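PDB 6LKK: ABC transporter, solute-binding protein from Staphylococcus aureus, which binds glucose 6-phosphate as an extracellular sensor lipoprotein that takes part in two-component signal transduction. Local coordinates for residues R145-Y148 with S149-H152; H151-V154 with S155-H158. All coordinates share one frame; numbering follows the deposited sequence.

Contact 1. Residues R145-Y148 with S149-H152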
ATOM      1  N   ARG A 145      -4.192   4.104 -11.731  1.00 17.46           N
ATOM      2  CA  ARG A 145      -4.958   2.990 -12.281  1.00 18.43           C
ATOM      3  C   ARG A 145      -6.438   3.117 -11.935  1.00 20.49           C
ATOM      4  O   ARG A 145      -7.305   2.830 -12.770  1.00 18.14           O
ATOM      5  CB  ARG A 145      -4.407   1.657 -11.772  1.00 19.96           C
ATOM      6  CG  ARG A 145      -3.061   1.262 -12.361  1.00 21.63           C
ATOM      7  CD  ARG A 145      -2.997  -0.233 -12.642  1.00 33.28           C
ATOM      8  NE  ARG A 145      -3.844  -0.607 -13.772  1.00 45.40           N
ATOM      9  CZ  ARG A 145      -3.966  -1.844 -14.244  1.00 56.06           C
ATOM     10  NH1 ARG A 145      -3.298  -2.846 -13.689  1.00 63.65           N
ATOM     11  NH2 ARG A 145      -4.764  -2.082 -15.276  1.00 56.21           N
ATOM     12  N   ALA A 146      -6.750   3.546 -10.710  1.00 20.88           N
ATOM     13  CA  ALA A 146      -8.148   3.712 -10.322  1.00 18.61           C
ATOM     14  C   ALA A 146      -8.838   4.758 -11.187  1.00 16.62           C
ATOM     15  O   ALA A 146      -9.980   4.564 -11.621  1.00 20.80           O
ATOM     16  CB  ALA A 146      -8.244   4.098  -8.846  1.00 19.44           C
ATOM     17  N   ILE A 147      -8.158   5.874 -11.452  1.00 17.33           N
ATOM     18  CA  ILE A 147      -8.738   6.922 -12.285  1.00 18.10           C
ATOM     19  C   ILE A 147      -8.891   6.436 -13.721  1.00 19.56           C
ATOM     20  O   ILE A 147      -9.917   6.681 -14.368  1.00 20.14           O
ATOM     21  CB  ILE A 147      -7.876   8.194 -12.191  1.00 17.96           C
ATOM     22  CG1 ILE A 147      -7.954   8.763 -10.771  1.00 18.23           C
ATOM     23  CG2 ILE A 147      -8.319   9.240 -13.214  1.00 19.02           C
ATOM     24  CD1 ILE A 147      -7.013   9.910 -10.505  1.00 19.72           C
ATOM     25  N   TYR A 148      -7.882   5.736 -14.242  1.00 20.12           N
ATOM     26  CA  TYR A 148      -7.989   5.197 -15.593  1.00 18.85           C
ATOM     27  C   TYR A 148      -9.117   4.179 -15.690  1.00 21.33           C
ATOM     28  O   TYR A 148      -9.792   4.087 -16.722  1.00 23.04           O
ATOM     29  CB  TYR A 148      -6.670   4.555 -16.017  1.00 19.44           C
ATOM     30  CG  TYR A 148      -6.730   3.965 -17.406  1.00 22.77           C
ATOM     31  CD1 TYR A 148      -6.647   4.776 -18.527  1.00 26.28           C
ATOM     32  CD2 TYR A 148      -6.884   2.599 -17.595  1.00 22.29           C
ATOM     33  CE1 TYR A 148      -6.711   4.245 -19.800  1.00 28.67           C
ATOM     34  CE2 TYR A 148      -6.948   2.057 -18.868  1.00 28.48           C
ATOM     35  CZ  TYR A 148      -6.861   2.886 -19.965  1.00 26.33           C
ATOM     36  OH  TYR A 148      -6.923   2.361 -21.235  1.00 31.40           O
ATOM     37  N   SER A 149      -9.340   3.407 -14.627  1.00 20.06           N
ATOM     38  CA  SER A 149     -10.329   2.338 -14.686  1.00 21.41           C
ATOM     39  C   SER A 149     -11.754   2.862 -14.792  1.00 21.97           C
ATOM     40  O   SER A 149     -12.635   2.117 -15.231  1.00 26.40           O
ATOM     41  CB  SER A 149     -10.210   1.439 -13.454  1.00 23.54           C
ATOM     42  OG  SER A 149     -10.827   2.036 -12.326  1.00 22.95           O
ATOM     43  N   MET A 150     -12.005   4.115 -14.405  1.00 20.86           N
ATOM     44  CA  MET A 150     -13.369   4.638 -14.423  1.00 21.13           C
ATOM     45  C   MET A 150     -14.001   4.465 -15.798  1.00 24.59           C
ATOM     46  O   MET A 150     -15.085   3.886 -15.934  1.00 26.56           O
ATOM     47  CB  MET A 150     -13.374   6.116 -14.024  1.00 25.30           C
ATOM     48  CG  MET A 150     -12.961   6.383 -12.584  1.00 22.01           C
ATOM     49  SD  MET A 150     -13.237   8.096 -12.089  1.00 25.27           S
ATOM     50  CE  MET A 150     -12.185   8.964 -13.250  1.00 25.16           C
ATOM     51  N   HIS A 151     -13.328   4.966 -16.831  1.00 22.35           N
ATOM     52  CA  HIS A 151     -13.816   4.883 -18.199  1.00 25.54           C
ATOM     53  C   HIS A 151     -12.737   4.393 -19.154  1.00 26.95           C
ATOM     54  O   HIS A 151     -12.950   4.408 -20.373  1.00 27.07           O
ATOM     55  CB  HIS A 151     -14.345   6.247 -18.654  1.00 26.29           C
ATOM     56  CG  HIS A 151     -15.362   6.835 -17.726  1.00 25.53           C
ATOM     57  ND1 HIS A 151     -15.132   7.985 -17.004  1.00 29.68           N
ATOM     58  CD2 HIS A 151     -16.607   6.423 -17.391  1.00 31.25           C
ATOM     59  CE1 HIS A 151     -16.197   8.262 -16.270  1.00 30.43           C
ATOM     60  NE2 HIS A 151     -17.105   7.329 -16.486  1.00 33.87           N
ATOM     61  N   HIS A 152     -11.592   3.950 -18.632  1.00 24.67           N
ATOM     62  CA  HIS A 152     -10.471   3.505 -19.455  1.00 26.23           C
ATOM     63  C   HIS A 152     -10.053   4.605 -20.428  1.00 27.11           C
ATOM     64  O   HIS A 152      -9.861   4.377 -21.624  1.00 27.47           O
ATOM     65  CB  HIS A 152     -10.817   2.206 -20.180  1.00 27.16           C
ATOM     66  CG  HIS A 152     -11.158   1.087 -19.246  1.00 32.28           C
ATOM     67  ND1 HIS A 152     -12.452   0.806 -18.859  1.00 38.10           N
ATOM     68  CD2 HIS A 152     -10.370   0.202 -18.589  1.00 32.18           C
ATOM     69  CE1 HIS A 152     -12.448  -0.216 -18.022  1.00 43.77           C
ATOM     70  NE2 HIS A 152     -11.197  -0.600 -17.841  1.00 40.16           N
TER
HETATM   71  O   HOH W   1     -11.196   6.661 -16.981  1.00 23.81           O

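Contact 2. Residues H151-V154 with S155-H158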
ATOM      1  N   HIS A 151     -13.328   4.966 -16.831  1.00 22.35           N
ATOM      2  CA  HIS A 151     -13.816   4.883 -18.199  1.00 25.54           C
ATOM      3  C   HIS A 151     -12.737   4.393 -19.154  1.00 26.95           C
ATOM      4  O   HIS A 151     -12.950   4.408 -20.373  1.00 27.07           O
ATOM      5  CB  HIS A 151     -14.345   6.247 -18.654  1.00 26.29           C
ATOM      6  CG  HIS A 151     -15.362   6.835 -17.726  1.00 25.53           C
ATOM      7  ND1 HIS A 151     -15.132   7.985 -17.004  1.00 29.68           N
ATOM      8  CD2 HIS A 151     -16.607   6.423 -17.391  1.00 31.25           C
ATOM      9  CE1 HIS A 151     -16.197   8.262 -16.270  1.00 30.43           C
ATOM     10  NE2 HIS A 151     -17.105   7.329 -16.486  1.00 33.87           N
ATOM     11  N   HIS A 152     -11.592   3.950 -18.632  1.00 24.67           N
ATOM     12  CA  HIS A 152     -10.471   3.505 -19.455  1.00 26.23           C
ATOM     13  C   HIS A 152     -10.053   4.605 -20.428  1.00 27.11           C
ATOM     14  O   HIS A 152      -9.861   4.377 -21.624  1.00 27.47           O
ATOM     15  CB  HIS A 152     -10.817   2.206 -20.180  1.00 27.16           C
ATOM     16  CG  HIS A 152     -11.158   1.087 -19.246  1.00 32.28           C
ATOM     17  ND1 HIS A 152     -12.452   0.806 -18.859  1.00 38.10           N
ATOM     18  CD2 HIS A 152     -10.370   0.202 -18.589  1.00 32.18           C
ATOM     19  CE1 HIS A 152     -12.448  -0.216 -18.022  1.00 43.77           C
ATOM     20  NE2 HIS A 152     -11.197  -0.600 -17.841  1.00 40.16           N
ATOM     21  N   ARG A 153      -9.902   5.813 -19.890  1.00 24.88           N
ATOM     22  CA  ARG A 153      -9.525   6.986 -20.667  1.00 22.99           C
ATOM     23  C   ARG A 153      -8.312   7.639 -20.027  1.00 26.19           C
ATOM     24  O   ARG A 153      -8.370   8.062 -18.866  1.00 25.17           O
ATOM     25  CB  ARG A 153     -10.690   7.975 -20.759  1.00 29.55           C
ATOM     26  CG  ARG A 153     -11.900   7.381 -21.443  1.00 27.96           C
ATOM     27  CD  ARG A 153     -12.983   8.399 -21.726  1.00 30.57           C
ATOM     28  NE  ARG A 153     -13.984   7.831 -22.625  1.00 33.01           N
ATOM     29  CZ  ARG A 153     -14.981   8.511 -23.180  1.00 37.94           C
ATOM     30  NH1 ARG A 153     -15.130   9.807 -22.938  1.00 39.25           N
ATOM     31  NH2 ARG A 153     -15.829   7.889 -23.984  1.00 32.48           N
ATOM     32  N   VAL A 154      -7.214   7.717 -20.781  1.00 28.09           N
ATOM     33  CA  VAL A 154      -6.033   8.426 -20.304  1.00 22.84           C
ATOM     34  C   VAL A 154      -6.353   9.891 -20.049  1.00 24.26           C
ATOM     35  O   VAL A 154      -5.736  10.528 -19.186  1.00 24.90           O
ATOM     36  CB  VAL A 154      -4.879   8.269 -21.315  1.00 28.15           C
ATOM     37  CG1 VAL A 154      -3.685   9.124 -20.916  1.00 29.87           C
ATOM     38  CG2 VAL A 154      -4.467   6.810 -21.420  1.00 31.06           C
ATOM     39  N   SER A 155      -7.312  10.454 -20.788  1.00 25.18           N
ATOM     40  CA  SER A 155      -7.662  11.856 -20.582  1.00 24.73           C
ATOM     41  C   SER A 155      -8.137  12.109 -19.157  1.00 24.50           C
ATOM     42  O   SER A 155      -7.906  13.194 -18.612  1.00 25.93           O
ATOM     43  CB  SER A 155      -8.728  12.286 -21.592  1.00 27.33           C
ATOM     44  OG  SER A 155      -9.863  11.441 -21.534  1.00 32.10           O
ATOM     45  N   ASP A 156      -8.788  11.122 -18.530  1.00 26.06           N
ATOM     46  CA  ASP A 156      -9.203  11.281 -17.139  1.00 22.20           C
ATOM     47  C   ASP A 156      -7.998  11.361 -16.212  1.00 21.57           C
ATOM     48  O   ASP A 156      -8.009  12.116 -15.233  1.00 20.24           O
ATOM     49  CB  ASP A 156     -10.115  10.128 -16.718  1.00 21.26           C
ATOM     50  CG  ASP A 156     -11.504  10.227 -17.319  1.00 26.74           C
ATOM     51  OD1 ASP A 156     -11.964  11.357 -17.588  1.00 30.74           O
ATOM     52  OD2 ASP A 156     -12.141   9.170 -17.516  1.00 28.27           O
ATOM     53  N   VAL A 157      -6.953  10.580 -16.494  1.00 20.78           N
ATOM     54  CA  VAL A 157      -5.736  10.650 -15.691  1.00 19.94           C
ATOM     55  C   VAL A 157      -5.085  12.016 -15.847  1.00 20.52           C
ATOM     56  O   VAL A 157      -4.713  12.664 -14.863  1.00 20.42           O
ATOM     57  CB  VAL A 157      -4.770   9.517 -16.081  1.00 20.85           C
ATOM     58  CG1 VAL A 157      -3.463   9.627 -15.307  1.00 21.01           C
ATOM     59  CG2 VAL A 157      -5.415   8.157 -15.837  1.00 20.29           C
ATOM     60  N   HIS A 158      -4.942  12.475 -17.092  1.00 23.85           N
ATOM     61  CA  HIS A 158      -4.290  13.757 -17.336  1.00 23.29           C
ATOM     62  C   HIS A 158      -5.085  14.907 -16.736  1.00 20.14           C
ATOM     63  O   HIS A 158      -4.502  15.869 -16.220  1.00 23.59           O
ATOM     64  CB  HIS A 158      -4.095  13.964 -18.837  1.00 25.57           C
ATOM     65  CG  HIS A 158      -3.065  13.061 -19.443  1.00 26.14           C
ATOM     66  ND1 HIS A 158      -2.922  12.903 -20.804  1.00 30.10           N
ATOM     67  CD2 HIS A 158      -2.123  12.275 -18.871  1.00 29.25           C
ATOM     68  CE1 HIS A 158      -1.940  12.054 -21.046  1.00 35.73           C
ATOM     69  NE2 HIS A 158      -1.437  11.658 -19.890  1.00 33.39           N
TER
HETATM   70  O   HOH W   1     -11.196   6.661 -16.981  1.00 23.81           O

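Contact 1. Residues R145-Y148 with S149-H152
The Tyr148 ring carries His152 on one face: His152 CA sits 3.8 Å from the ring centroid and 13° off its normal, a CH-pi contact made by the backbone. The imidazole of His152 then turns its edge toward the phenol in an offset edge-to-face pair, the planes at 89° and CD2 of His152 3.9 Å from CE2 of Tyr148. Holding CG anti to the backbone N (chi1 179°) swings the tyrosine ring out from the helix and slightly toward its C-terminal end, under the backbone of His152, where the chain turns off with positive phi.

One turn back, Ser149 OG donates to Ala146 O at 2.8 Å; the hydroxyl arrives tilted from the carbonyl plane. Ser149 N closes a regular turn on Arg145 O (2.8 Å), but Met150 N reaches Ile147 O only weakly at 3.3 Å, as the bonding shifts from four residues back to three. A water takes the N-H of His151 and lies within hydrogen-bonding distance of Ile147 O. Met150 bends at chi3 to lay CE 3.9 Å from CG2 of Ile147.

Outside the turn, His152 NE2 bonds to Lys280 O and Met150 O to Lys280 NZ, and Arg145 makes a cation-pi contact with Phe289. The end of helix 138-151 is flanked by helix 154-161, which meets Ile147 and Tyr148, and by the C-terminal segment with helix 286-293.

Contact 2. Residues H151-V154 with S155-H158
A histidine and a carboxylate five residues apart are hydrogen-bonded across the turn between two helices: His151 ND1 donates to Asp156 OD2 at 3.3 Å, long but fairly straight, with an N-H...O angle of 161°. The oxygen lies in the imidazole plane, whereas the nitrogen meets the carboxylate on its syn side, 29° out of the carboxylate plane. The side chains cross at about a right angle, with ring and carboxylate planes 60° apart.

A water lies 2.7 Å from Asp156 OD2, with more acceptors around it than protons to give; it accepts from the backbone nitrogens His151 N and Arg153 N, the latter at 3.3 Å. With CG of Asp156 anti to its carbonyl carbon, the carboxylate swings back over the turn, where OD2 comes 3.7 Å from CB of Arg153. The Arg153 chain runs extended from CG to NE, carrying its guanidinium away from the aspartate. Asp156 N bonds to Arg153 O at 3.1 Å, and His158 N to Val154 O closes the next turn.

On another side of the new helix, Val154 CG1 lies over one face of the His158 imidazole, toward its rim, in a CH-pi contact; the closest ring atom is CE1, 3.4 Å from that methyl. His158 NE2 bonds to Ile293 O, fixing the ring next to helix 286-293.

A single carboxylate oxygen therefore gathers one imidazole N-H and lies beside a water, through which it is linked to two backbone N-H groups of the turn. The negative charge would probably stabilise a protonated His151, though the length of the bond and the exposure of the histidine suggest a modest effect.

In the fold
Followed from the N terminus, helix 138-151 leaves the glucose 6-phosphate pocket, to which Thr138 and Thr139 contribute, and runs outward to its last turn at contact 1. Contact 2 begins before contact 1 has ended: they overlap at His151 and His152, neither nesting inside the other, and contact 2 closes the short connection into helix 154-161. One water serves both, lying inside the bend. Across it the helices pack together, Ile147 CG2 coming 3.5 Å from Asp156 O and Tyr148 CE1 3.6 Å from Val154 N. Together the contacts shape the bend between the two helices, which the C-terminal segment, through Lys280 and Ile293, touches from outside.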